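Local coordinates for lipoprotein LpqN (Mycobacterium tuberculosis, PDB 6E5F), which takes part in cell envelope biogenesis, binds a dodecyl-substituted trehalose glycolipid, and interacts with the periplasmic loops of the mycolate transporters MmpL3 and MmpL11, at residues A62-I65 against H69-E72; G130-A135 against G194-L199. One frame throughout, in Å; residues are numbered along the deposited sequence.

Interaction 1. Residues A62-I65 against H69-E72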
loop_
_atom_site.group_PDB
_atom_site.type_symbol
_atom_site.label_atom_id
_atom_site.label_comp_id
_atom_site.label_asym_id
_atom_site.label_seq_id
_atom_site.Cartn_x
_atom_site.Cartn_y
_atom_site.Cartn_z
ATOM N N ALA A 62 12.669 0.506 1.200
ATOM C CA ALA A 62 13.611 0.526 0.087
ATOM C C ALA A 62 15.048 0.618 0.584
ATOM O O ALA A 62 15.943 -0.039 0.039
ATOM C CB ALA A 62 13.290 1.692 -0.846
ATOM N N ASP A 63 15.294 1.437 1.608
ATOM C CA ASP A 63 16.629 1.505 2.192
ATOM C C ASP A 63 17.030 0.154 2.773
ATOM O O ASP A 63 18.164 -0.306 2.583
ATOM C CB ASP A 63 16.661 2.571 3.289
ATOM C CG ASP A 63 16.401 3.975 2.760
ATOM O OD1 ASP A 63 16.804 4.275 1.617
ATOM O OD2 ASP A 63 15.804 4.782 3.499
ATOM N N TYR A 64 16.107 -0.491 3.486
ATOM C CA TYR A 64 16.377 -1.797 4.076
ATOM C C TYR A 64 16.760 -2.815 3.007
ATOM O O TYR A 64 17.713 -3.585 3.183
ATOM C CB TYR A 64 15.140 -2.249 4.858
ATOM C CG TYR A 64 15.200 -3.660 5.379
ATOM C CD1 TYR A 64 16.167 -4.046 6.294
ATOM C CD2 TYR A 64 14.278 -4.609 4.961
ATOM C CE1 TYR A 64 16.224 -5.345 6.769
ATOM C CE2 TYR A 64 14.326 -5.901 5.430
ATOM C CZ TYR A 64 15.298 -6.264 6.334
ATOM O OH TYR A 64 15.335 -7.563 6.794
ATOM N N ILE A 65 16.044 -2.818 1.881
ATOM C CA ILE A 65 16.360 -3.732 0.787
ATOM C C ILE A 65 17.730 -3.411 0.204
ATOM O O ILE A 65 18.545 -4.307 -0.049
ATOM C CB ILE A 65 15.255 -3.670 -0.282
ATOM C CG1 ILE A 65 13.946 -4.228 0.276
ATOM C CG2 ILE A 65 15.685 -4.431 -1.524
ATOM C CD1 ILE A 65 12.730 -3.923 -0.577
ATOM N N HIS A 69 21.506 -8.091 1.720
ATOM C CA HIS A 69 21.545 -9.071 0.632
ATOM C C HIS A 69 20.123 -9.560 0.370
ATOM O O HIS A 69 19.748 -10.701 0.651
ATOM C CB HIS A 69 22.483 -10.215 0.980
ATOM C CG HIS A 69 23.919 -9.809 1.053
ATOM N ND1 HIS A 69 24.813 -10.384 1.929
ATOM C CD2 HIS A 69 24.619 -8.881 0.357
ATOM C CE1 HIS A 69 25.999 -9.826 1.773
ATOM N NE2 HIS A 69 25.908 -8.911 0.827
ATOM N N ILE A 70 19.320 -8.651 -0.171
ATOM C CA ILE A 70 17.908 -8.893 -0.431
ATOM C C ILE A 70 17.641 -8.604 -1.897
ATOM O O ILE A 70 17.964 -7.518 -2.393
ATOM C CB ILE A 70 17.008 -8.012 0.455
ATOM C CG1 ILE A 70 17.243 -8.332 1.934
ATOM C CG2 ILE A 70 15.549 -8.217 0.079
ATOM C CD1 ILE A 70 16.572 -7.364 2.893
ATOM N N GLN A 71 17.053 -9.570 -2.584
ATOM C CA GLN A 71 16.623 -9.402 -3.961
ATOM C C GLN A 71 15.141 -9.061 -3.970
ATOM O O GLN A 71 14.340 -9.733 -3.313
ATOM C CB GLN A 71 16.865 -10.692 -4.739
ATOM C CG GLN A 71 16.459 -10.625 -6.189
ATOM C CD GLN A 71 16.632 -11.954 -6.877
ATOM O OE1 GLN A 71 17.595 -12.163 -7.611
ATOM N NE2 GLN A 71 15.700 -12.869 -6.638
ATOM N N GLU A 72 14.785 -8.012 -4.702
ATOM C CA GLU A 72 13.402 -7.586 -4.856
ATOM C C GLU A 72 12.992 -7.750 -6.310
ATOM O O GLU A 72 13.676 -7.252 -7.212
ATOM C CB GLU A 72 13.230 -6.121 -4.444
ATOM C CG GLU A 72 11.823 -5.591 -4.672
ATOM C CD GLU A 72 11.683 -4.129 -4.311
ATOM O OE1 GLU A 72 10.560 -3.716 -3.953
ATOM O OE2 GLU A 72 12.691 -3.399 -4.385
HETATM O O HOH W 1 19.595 -5.402 -2.265
#
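In Tyr64 a chi1 of 173° sets the phenol ring opposite the backbone N, while in Ile70 a chi1 of -62° turns CG1 away from the carbonyl carbon and the extended chain beyond it carries CD1 out over that ring. The outcome is a CH-pi contact. CD1 lies 4.0 Å from the centroid of the Tyr64 ring and only 25° off its normal, over the face but displaced toward the rim, with Tyr64 CE2 its closest atom at 3.7 Å. The two side chains cross at about a right angle, and the Ile70 methyl CD1 alone meets the ring.

Ile65 supplies the second half of the contact. Its branch methyl CG2 approaches CG2 of Ile70 at 4.1 Å, whereas its long branch ends in CD1, 3.8 Å from OE2 of Glu72. That last approach is a van der Waals contact, the methyl lying against the carboxylate and the extended glutamate reaching across it; OE1 has its own, weak hydrogen bond to Ser126.

No direct hydrogen bond joins the helix to the strand. Instead a water lies 2.7 Å from Ile65 O and 2.7 Å from Ile70 O, bridging the two carbonyls near the turn. The hydroxyl of Tyr64 is engaged by Asp133 N, a bond that ties down the far end of the ring.

This is a tight helix-to-strand connection, in which three residues separate the segments and the chain doubles back on itself. Ile70 and Glu72 touch Leu128 of strand 120-130, the antiparallel partner of strand 70-74, and Ile65 on the helix packs on the same leucine, so that helix 61-66 lies against this part of the large antiparallel sheet.

Interaction 2. Residues G130-A135 against G194-L199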
loop_
_atom_site.group_PDB
_atom_site.type_symbol
_atom_site.label_atom_id
_atom_site.label_comp_id
_atom_site.label_asym_id
_atom_site.label_seq_id
_atom_site.Cartn_x
_atom_site.Cartn_y
_atom_site.Cartn_z
ATOM N N GLY A 130 16.324 -13.740 0.128
ATOM C CA GLY A 130 17.653 -13.541 0.662
ATOM C C GLY A 130 17.635 -13.301 2.156
ATOM O O GLY A 130 16.922 -13.984 2.898
ATOM N N ASP A 131 18.416 -12.319 2.604
ATOM C CA ASP A 131 18.581 -12.039 4.032
ATOM C C ASP A 131 17.482 -11.077 4.489
ATOM O O ASP A 131 17.726 -9.930 4.856
ATOM C CB ASP A 131 19.966 -11.465 4.291
ATOM C CG ASP A 131 20.310 -11.404 5.764
ATOM O OD1 ASP A 131 19.645 -12.097 6.560
ATOM O OD2 ASP A 131 21.243 -10.656 6.124
ATOM N N ILE A 132 16.255 -11.582 4.465
ATOM C CA ILE A 132 15.056 -10.778 4.680
ATOM C C ILE A 132 14.407 -11.207 5.987
ATOM O O ILE A 132 14.160 -12.399 6.209
ATOM C CB ILE A 132 14.089 -10.905 3.486
ATOM C CG1 ILE A 132 12.818 -10.081 3.715
ATOM C CG2 ILE A 132 13.738 -12.356 3.217
ATOM C CD1 ILE A 132 13.039 -8.609 3.581
ATOM N N ASP A 133 14.131 -10.232 6.853
ATOM C CA ASP A 133 13.405 -10.468 8.097
ATOM C C ASP A 133 12.033 -9.821 7.968
ATOM O O ASP A 133 11.946 -8.586 7.866
ATOM C CB ASP A 133 14.174 -9.858 9.271
ATOM C CG ASP A 133 13.462 -10.039 10.604
ATOM O OD1 ASP A 133 12.312 -10.533 10.622
ATOM O OD2 ASP A 133 14.062 -9.681 11.643
ATOM N N PRO A 134 10.938 -10.590 7.955
ATOM C CA PRO A 134 9.624 -9.967 7.750
ATOM C C PRO A 134 9.291 -8.918 8.790
ATOM O O PRO A 134 8.592 -7.945 8.480
ATOM C CB PRO A 134 8.648 -11.155 7.794
ATOM C CG PRO A 134 9.406 -12.264 8.453
ATOM C CD PRO A 134 10.846 -12.057 8.099
ATOM N N ALA A 135 9.790 -9.074 10.020
ATOM C CA ALA A 135 9.499 -8.087 11.050
ATOM C C ALA A 135 10.147 -6.743 10.743
ATOM O O ALA A 135 9.599 -5.699 11.105
ATOM C CB ALA A 135 9.959 -8.592 12.416
ATOM N N GLY A 194 9.609 -19.757 0.344
ATOM C CA GLY A 194 10.995 -19.334 0.303
ATOM C C GLY A 194 11.206 -17.855 0.066
ATOM O O GLY A 194 12.294 -17.452 -0.354
ATOM N N ALA A 195 10.203 -17.027 0.333
ATOM C CA ALA A 195 10.317 -15.605 0.081
ATOM C C ALA A 195 9.455 -14.866 1.090
ATOM O O ALA A 195 8.703 -15.474 1.860
ATOM C CB ALA A 195 9.890 -15.262 -1.349
ATOM N N VAL A 196 9.583 -13.549 1.096
ATOM C CA VAL A 196 8.674 -12.678 1.826
ATOM C C VAL A 196 8.045 -11.774 0.783
ATOM O O VAL A 196 8.729 -10.944 0.175
ATOM C CB VAL A 196 9.388 -11.871 2.915
ATOM C CG1 VAL A 196 8.428 -10.913 3.575
ATOM C CG2 VAL A 196 9.983 -12.808 3.958
ATOM N N PHE A 197 6.749 -11.943 0.562
ATOM C CA PHE A 197 6.013 -11.061 -0.325
ATOM C C PHE A 197 5.529 -9.861 0.474
ATOM O O PHE A 197 5.127 -9.992 1.640
ATOM C CB PHE A 197 4.835 -11.800 -0.954
ATOM C CG PHE A 197 5.252 -12.874 -1.923
ATOM C CD1 PHE A 197 5.568 -14.141 -1.478
ATOM C CD2 PHE A 197 5.344 -12.603 -3.279
ATOM C CE1 PHE A 197 5.961 -15.126 -2.378
ATOM C CE2 PHE A 197 5.730 -13.581 -4.174
ATOM C CZ PHE A 197 6.039 -14.839 -3.718
ATOM N N VAL A 198 5.603 -8.690 -0.137
ATOM C CA VAL A 198 5.217 -7.439 0.507
ATOM C C VAL A 198 4.163 -6.778 -0.369
ATOM O O VAL A 198 4.450 -6.374 -1.507
ATOM C CB VAL A 198 6.416 -6.509 0.716
ATOM C CG1 VAL A 198 5.964 -5.210 1.413
ATOM C CG2 VAL A 198 7.513 -7.211 1.516
ATOM N N LEU A 199 2.951 -6.669 0.157
ATOM C CA LEU A 199 1.864 -5.965 -0.505
ATOM C C LEU A 199 1.791 -4.571 0.079
ATOM O O LEU A 199 1.801 -4.411 1.301
ATOM C CB LEU A 199 0.541 -6.684 -0.256
ATOM C CG LEU A 199 -0.732 -5.986 -0.740
ATOM C CD1 LEU A 199 -0.809 -6.012 -2.253
ATOM C CD2 LEU A 199 -1.965 -6.626 -0.113
HETATM O O HOH W 2 14.229 -15.800 1.051
#
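Val196 receives Ile132 and Pro134 on its two methyls, at a strand-to-helix connection of the large antiparallel sheet in this member of the Mog1p/PsbP clan. CG2 of Val196 meets Ile132, standing 3.9 Å from its branch methyl CG2 and equally close to its CG1, so the valine methyl sits against the fork of the isoleucine. The other methyl, CG1, reaches CB of Pro134 at 4.2 Å, a looser touch on the proline ring. No hydrogen bond passes directly between the segments, and the join is made by these apolar groups.

Torsions explain the division of labour. With chi1 at 176°, Val196 places CG1 opposite its own backbone N and CG2 beside it, presenting one methyl to each partner. Ile132 has chi1 at 179°, which puts CG2 between the backbone N and the carbonyl carbon, and both it and CG1 come to the valine methyl.

The next shell holds these residues in place. Val196 pairs through its backbone with Leu128 of strand 120-130, and its side chain, like that of Pro134, also packs on Val189 of strand 179-192. Ile132 is backed by Val137 of helix 134-140, the helix that Pro134 begins. Before the helix, Asp131 forms the centre of an inverse gamma turn, whose Ile132 N to Gly130 O bond is weak. At the outer end of the contact a water spans the segments, accepting from Gly130 N at 3.1 Å and donating to Gly194 O at 2.9 Å.

Asp133 occupies the N-cap position of helix 134-140: its OD1 accepts from Ala135 N at 3.0 Å, met from above the carboxylate plane, 53° out of it.

How the interactions relate
Interactions 1 and 2 are two chain connections that pack on each other as well as on the same sheet. Interaction 1 closes before interaction 2 opens along the chain, their centres lie 10 Å apart, and strand 120-130, whose last residue is Gly130 of interaction 2, pairs with both strand 70-74 and strand 195-206. They touch directly: His69 O and Asp131 N, 2.9 Å apart, probably form a hydrogen bond, and Tyr64 CE2 packs on Ile132 CD1 at 3.5 Å. Ile132 thus meets both the tyrosine and Val196, joining helix 61-66, the first of the modelled chain, to the sheet strands. Neither contact includes a residue of the glycolipid pocket.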